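Local coordinates for sortase, SrtB family (Streptococcus pneumoniae PCS8235, PDB 4Y4Q), which probably acts as a pilus-associated transpeptidase of the sortase B family, cleaving a sorting signal and joining pilin subunits in formation of the type II pilus, at residues A[74-80]-A[153-159]; A[179-183]-A[196-200]. All coordinates share one frame; numbering follows the deposited sequence.

Contact 1: A[74-80]-A[153-159]; sequences WINVYGT and HRYGSIY
Residues Trp74 to Val77 run antiparallel to Tyr155–Tyr159, with Trp74–Tyr159 and Asn76–Ser157 as hydrogen-bonded pairs and Ile75–Ile158 and Val77–Gly156 as non-hydrogen-bonded ones. Tyr159 N reaches Trp74 O at 2.7 Å and Ser157 N reaches Asn76 O at 2.8 Å. Past the paired residues a longer bond, Tyr78 N to Tyr155 O at 3.2 Å, holds the first strand where it enters a type II turn, Val77 to Thr80. Val77 O takes both Thr80 N and Thr80 OG1, the hydroxyl at 2.6 Å. These strands belong to the curled sheet of the sortase beta-barrel fold; Ile75, Val77 and Ile158 face its buried side, where Leu86 covers both isoleucines. On the other face the Tyr78 ring folds back over the neighbouring strand. With CG beside its own N (chi1 -59°), it lays one face over Gly156 CA, 3.9 Å from the ring centroid, and carries OH to within 3.6 Å of Ser157 CB. A water bridges Tyr78 O and Tyr155 O. His153 turns its ring edge to the carbonyl oxygens of Tyr78 and Gly79, while its ND1 bonds to Phe149 O.

Contact 2: A[179-183]-A[196-200]; sequences DFNIY and YLDHL
Tyr196 and Ile182 meet through one short polar bond: the phenol reaches from the helix to the loop and its OH donates to Ile182 O at 2.6 Å. The acceptor lies at the edge of the ring, near the ring plane, and the hydroxyl in turn sits in the carbonyl plane on a lone pair, with a C=O...O angle of 145°. CG of Tyr196 stands opposite the backbone N across the first side-chain bond (chi1 175°), which swings the ring off the helix and towards the loop. The ring also passes Asn181 O, 3.4 Å from Tyr196 CE1, an oblique approach.

One helical turn further on, His199 and Leu200 receive the side chain of Ile182, which crosses each of them at about a right angle. The CD1 methyl does the touching: it lies 3.7 Å from Leu200 CD1, and it comes to the imidazole edge near the ring plane, 3.9 Å from His199 ND1. Asn181 approaches the same imidazole obliquely, its CB 3.7 Å from His199 CE1.

Between Tyr196 and His199 a water ties the two segments together, donating to Asn181 O at 2.8 Å and to Tyr196 O and hydrogen-bonding with His199 ND1. Ile182 also packs on Val175, Leu220 and Ile234, and Tyr196 reaches Leu220 too, so loop and helix rest side by side on the sheet. Within the loop, Asp179 O accepts from both Ile182 N and Tyr183 N, which curls the chain into a tight turn around Asn181 and Ile182.

Successive loop carbonyls are thus satisfied in different ways, Asn181 O by water and Ile182 O by the phenol. The polar part of the contact runs from these carbonyls to the phenol and to a water shared with the helix, and the apolar part rests largely on the CD1 methyl of Ile182.

In the fold
From the N terminus, strand 73-77 comes early, and contact 1 brings it beside strand 155-160 after a long excursion that includes strands 83-88, 110-112 and 124-129 and two short helices. That loop is closed before the next begins: strand 163-176 follows, pairing with 155-160, and leads into the loop at 179-183. Contact 2 then closes a much shorter connection, bringing helix 190-202 back against that loop. The two are therefore in series, neither nested nor crossed, with centres 23 Å apart on opposite sides of the chain's centre. Contact 1 joins strands within the sheet, whereas contact 2 fixes a helix and its preceding loop beside strands 163-176, 218-225 and 231-240.

Contact 1: A[74-80]-A[153-159]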
# COMPACT_ATOMS: atom_id res chain seq x y z
N TRP A 74 1.88 8.47 -7.36
CA TRP A 74 3.01 8.59 -6.45
C TRP A 74 2.53 8.45 -5.02
O TRP A 74 1.43 8.90 -4.68
CB TRP A 74 3.70 9.95 -6.64
CG TRP A 74 5.07 9.99 -6.07
CD1 TRP A 74 5.41 10.15 -4.76
CD2 TRP A 74 6.30 9.87 -6.80
NE1 TRP A 74 6.78 10.13 -4.62
CE2 TRP A 74 7.35 9.96 -5.86
CE3 TRP A 74 6.62 9.70 -8.15
CZ2 TRP A 74 8.71 9.89 -6.23
CZ3 TRP A 74 7.96 9.62 -8.52
CH2 TRP A 74 8.99 9.72 -7.56
N ILE A 75 3.35 7.80 -4.18
CA ILE A 75 2.99 7.58 -2.78
C ILE A 75 4.10 8.02 -1.82
O ILE A 75 5.29 7.75 -2.04
CB ILE A 75 2.62 6.09 -2.51
CG1 ILE A 75 2.14 5.88 -1.08
CG2 ILE A 75 3.78 5.17 -2.82
CD1 ILE A 75 1.29 4.59 -0.93
N ASN A 76 3.70 8.68 -0.74
CA ASN A 76 4.65 9.20 0.24
C ASN A 76 4.15 8.90 1.65
O ASN A 76 2.96 9.07 1.93
CB ASN A 76 4.78 10.71 0.03
CG ASN A 76 5.92 11.32 0.83
OD1 ASN A 76 6.75 10.62 1.42
ND2 ASN A 76 5.98 12.65 0.85
N VAL A 77 5.03 8.43 2.52
CA VAL A 77 4.73 8.36 3.95
C VAL A 77 5.74 9.23 4.71
O VAL A 77 6.95 8.96 4.71
CB VAL A 77 4.76 6.92 4.48
CG1 VAL A 77 4.55 6.91 6.01
CG2 VAL A 77 3.70 6.08 3.79
N TYR A 78 5.23 10.27 5.36
CA TYR A 78 6.08 11.31 5.94
C TYR A 78 7.16 10.77 6.88
O TYR A 78 6.94 9.80 7.58
CB TYR A 78 5.22 12.34 6.66
CG TYR A 78 4.21 12.99 5.75
CD1 TYR A 78 4.57 13.43 4.49
CD2 TYR A 78 2.89 13.17 6.15
CE1 TYR A 78 3.66 14.03 3.64
CE2 TYR A 78 1.95 13.76 5.30
CZ TYR A 78 2.35 14.19 4.05
OH TYR A 78 1.44 14.79 3.21
N GLY A 79 8.33 11.41 6.86
CA GLY A 79 9.45 10.97 7.68
C GLY A 79 10.00 9.58 7.37
O GLY A 79 10.81 9.07 8.14
N THR A 80 9.58 8.96 6.27
CA THR A 80 10.13 7.65 5.90
C THR A 80 10.75 7.66 4.51
O THR A 80 10.68 8.66 3.80
CB THR A 80 9.07 6.56 5.91
OG1 THR A 80 8.21 6.72 4.77
CG2 THR A 80 8.25 6.60 7.20
N HIS A 153 4.66 7.28 12.80
CA HIS A 153 4.40 7.47 11.40
C HIS A 153 2.94 7.12 11.27
O HIS A 153 2.57 5.95 11.33
CB HIS A 153 5.25 6.53 10.56
CG HIS A 153 6.73 6.71 10.76
ND1 HIS A 153 7.42 6.06 11.75
CD2 HIS A 153 7.63 7.46 10.10
CE1 HIS A 153 8.70 6.40 11.69
NE2 HIS A 153 8.85 7.26 10.70
N ARG A 154 2.12 8.14 11.09
CA ARG A 154 0.70 7.90 10.87
C ARG A 154 0.23 8.38 9.50
O ARG A 154 -0.64 7.77 8.89
CB ARG A 154 -0.09 8.60 11.98
CG ARG A 154 -1.60 8.49 11.87
CD ARG A 154 -2.24 8.91 13.17
NE ARG A 154 -3.68 9.16 13.08
CZ ARG A 154 -4.45 9.38 14.14
NH1 ARG A 154 -3.93 9.36 15.36
NH2 ARG A 154 -5.75 9.62 13.99
N TYR A 155 0.81 9.47 9.01
CA TYR A 155 0.27 10.13 7.83
C TYR A 155 1.18 10.06 6.61
O TYR A 155 2.40 9.83 6.71
CB TYR A 155 -0.09 11.59 8.13
CG TYR A 155 -1.09 11.78 9.26
CD1 TYR A 155 -2.46 11.60 9.05
CD2 TYR A 155 -0.68 12.16 10.53
CE1 TYR A 155 -3.37 11.78 10.07
CE2 TYR A 155 -1.58 12.34 11.56
CZ TYR A 155 -2.93 12.15 11.33
OH TYR A 155 -3.83 12.34 12.36
N GLY A 156 0.57 10.27 5.45
CA GLY A 156 1.27 10.29 4.19
C GLY A 156 0.36 10.91 3.14
O GLY A 156 -0.70 11.46 3.47
N SER A 157 0.75 10.84 1.88
CA SER A 157 -0.10 11.35 0.82
C SER A 157 0.03 10.44 -0.37
O SER A 157 0.98 9.63 -0.46
CB SER A 157 0.33 12.75 0.43
OG SER A 157 1.65 12.69 -0.06
N ILE A 158 -0.93 10.54 -1.27
CA ILE A 158 -0.88 9.75 -2.48
C ILE A 158 -1.42 10.60 -3.61
O ILE A 158 -2.38 11.35 -3.44
CB ILE A 158 -1.65 8.42 -2.31
CG1 ILE A 158 -1.57 7.58 -3.59
CG2 ILE A 158 -3.10 8.68 -1.92
CD1 ILE A 158 -2.29 6.25 -3.47
N TYR A 159 -0.76 10.53 -4.76
CA TYR A 159 -1.23 11.24 -5.93
C TYR A 159 -1.64 10.20 -6.96
O TYR A 159 -0.92 9.22 -7.18
CB TYR A 159 -0.13 12.14 -6.48
CG TYR A 159 -0.55 12.94 -7.69
CD1 TYR A 159 -0.53 12.38 -8.96
CD2 TYR A 159 -0.97 14.25 -7.56
CE1 TYR A 159 -0.93 13.10 -10.07
CE2 TYR A 159 -1.35 14.99 -8.66
CZ TYR A 159 -1.33 14.41 -9.91
OH TYR A 159 -1.71 15.16 -11.00
O HOH W 1 4.22 9.62 8.70

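Contact 2: A[179-183]-A[196-200]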
# COMPACT_ATOMS: atom_id res chain seq x y z
N ASP A 179 -1.47 -16.12 1.69
CA ASP A 179 -2.67 -15.90 2.49
C ASP A 179 -3.74 -15.16 1.68
O ASP A 179 -3.80 -13.93 1.68
CB ASP A 179 -2.35 -15.12 3.76
CG ASP A 179 -3.51 -15.11 4.76
OD1 ASP A 179 -4.68 -15.23 4.34
OD2 ASP A 179 -3.24 -14.97 5.98
N PHE A 180 -4.58 -15.91 0.99
CA PHE A 180 -5.57 -15.31 0.11
C PHE A 180 -6.67 -14.57 0.87
O PHE A 180 -7.36 -13.74 0.31
CB PHE A 180 -6.13 -16.35 -0.85
CG PHE A 180 -5.07 -17.06 -1.62
CD1 PHE A 180 -4.25 -16.37 -2.50
CD2 PHE A 180 -4.86 -18.42 -1.45
CE1 PHE A 180 -3.26 -17.03 -3.21
CE2 PHE A 180 -3.87 -19.09 -2.16
CZ PHE A 180 -3.07 -18.40 -3.04
N ASN A 181 -6.82 -14.85 2.17
CA ASN A 181 -7.73 -14.07 3.00
C ASN A 181 -7.39 -12.59 2.95
O ASN A 181 -8.27 -11.75 3.12
CB ASN A 181 -7.66 -14.53 4.46
CG ASN A 181 -8.26 -15.89 4.68
OD1 ASN A 181 -9.41 -16.14 4.32
ND2 ASN A 181 -7.47 -16.80 5.26
N ILE A 182 -6.11 -12.28 2.73
CA ILE A 182 -5.63 -10.90 2.75
C ILE A 182 -5.41 -10.35 1.34
O ILE A 182 -5.76 -9.20 1.03
CB ILE A 182 -4.28 -10.83 3.47
CG1 ILE A 182 -4.40 -11.38 4.89
CG2 ILE A 182 -3.67 -9.39 3.37
CD1 ILE A 182 -5.29 -10.58 5.80
N TYR A 183 -4.79 -11.17 0.50
CA TYR A 183 -4.47 -10.80 -0.87
C TYR A 183 -5.63 -11.16 -1.79
O TYR A 183 -5.49 -12.02 -2.66
CB TYR A 183 -3.19 -11.52 -1.32
CG TYR A 183 -1.94 -11.08 -0.58
CD1 TYR A 183 -1.30 -9.89 -0.91
CD2 TYR A 183 -1.41 -11.84 0.46
CE1 TYR A 183 -0.15 -9.47 -0.23
CE2 TYR A 183 -0.28 -11.44 1.14
CZ TYR A 183 0.34 -10.25 0.79
OH TYR A 183 1.48 -9.84 1.46
N TYR A 196 -14.11 -8.65 5.24
CA TYR A 196 -12.69 -8.57 4.90
C TYR A 196 -11.97 -7.66 5.89
O TYR A 196 -10.86 -7.97 6.34
CB TYR A 196 -12.51 -8.03 3.48
CG TYR A 196 -11.07 -7.77 3.05
CD1 TYR A 196 -10.27 -8.81 2.59
CD2 TYR A 196 -10.54 -6.49 3.05
CE1 TYR A 196 -8.97 -8.59 2.17
CE2 TYR A 196 -9.22 -6.25 2.63
CZ TYR A 196 -8.45 -7.30 2.20
OH TYR A 196 -7.16 -7.09 1.78
N LEU A 197 -12.60 -6.53 6.21
CA LEU A 197 -12.04 -5.55 7.14
C LEU A 197 -11.91 -6.16 8.53
O LEU A 197 -10.87 -6.03 9.18
CB LEU A 197 -12.97 -4.35 7.20
CG LEU A 197 -12.43 -2.94 7.43
CD1 LEU A 197 -11.22 -2.67 6.54
CD2 LEU A 197 -13.54 -1.97 7.12
N ASP A 198 -12.96 -6.85 8.98
CA ASP A 198 -12.99 -7.43 10.31
C ASP A 198 -11.86 -8.44 10.51
O ASP A 198 -11.23 -8.48 11.57
CB ASP A 198 -14.35 -8.07 10.60
CG ASP A 198 -15.43 -7.05 10.95
OD1 ASP A 198 -15.20 -5.83 10.75
OD2 ASP A 198 -16.51 -7.46 11.42
N HIS A 199 -11.59 -9.24 9.48
CA HIS A 199 -10.52 -10.24 9.57
C HIS A 199 -9.16 -9.55 9.54
O HIS A 199 -8.29 -9.83 10.37
CB HIS A 199 -10.62 -11.29 8.45
CG HIS A 199 -9.49 -12.28 8.48
ND1 HIS A 199 -8.38 -12.16 7.67
CD2 HIS A 199 -9.28 -13.38 9.24
CE1 HIS A 199 -7.54 -13.15 7.92
NE2 HIS A 199 -8.07 -13.91 8.87
N LEU A 200 -8.99 -8.65 8.57
CA LEU A 200 -7.76 -7.87 8.43
C LEU A 200 -7.34 -7.28 9.78
O LEU A 200 -6.21 -7.46 10.22
CB LEU A 200 -7.96 -6.77 7.39
CG LEU A 200 -6.72 -6.01 6.90
CD1 LEU A 200 -5.69 -6.96 6.29
CD2 LEU A 200 -7.14 -4.97 5.88
O HOH W 2 -9.46 -10.50 5.36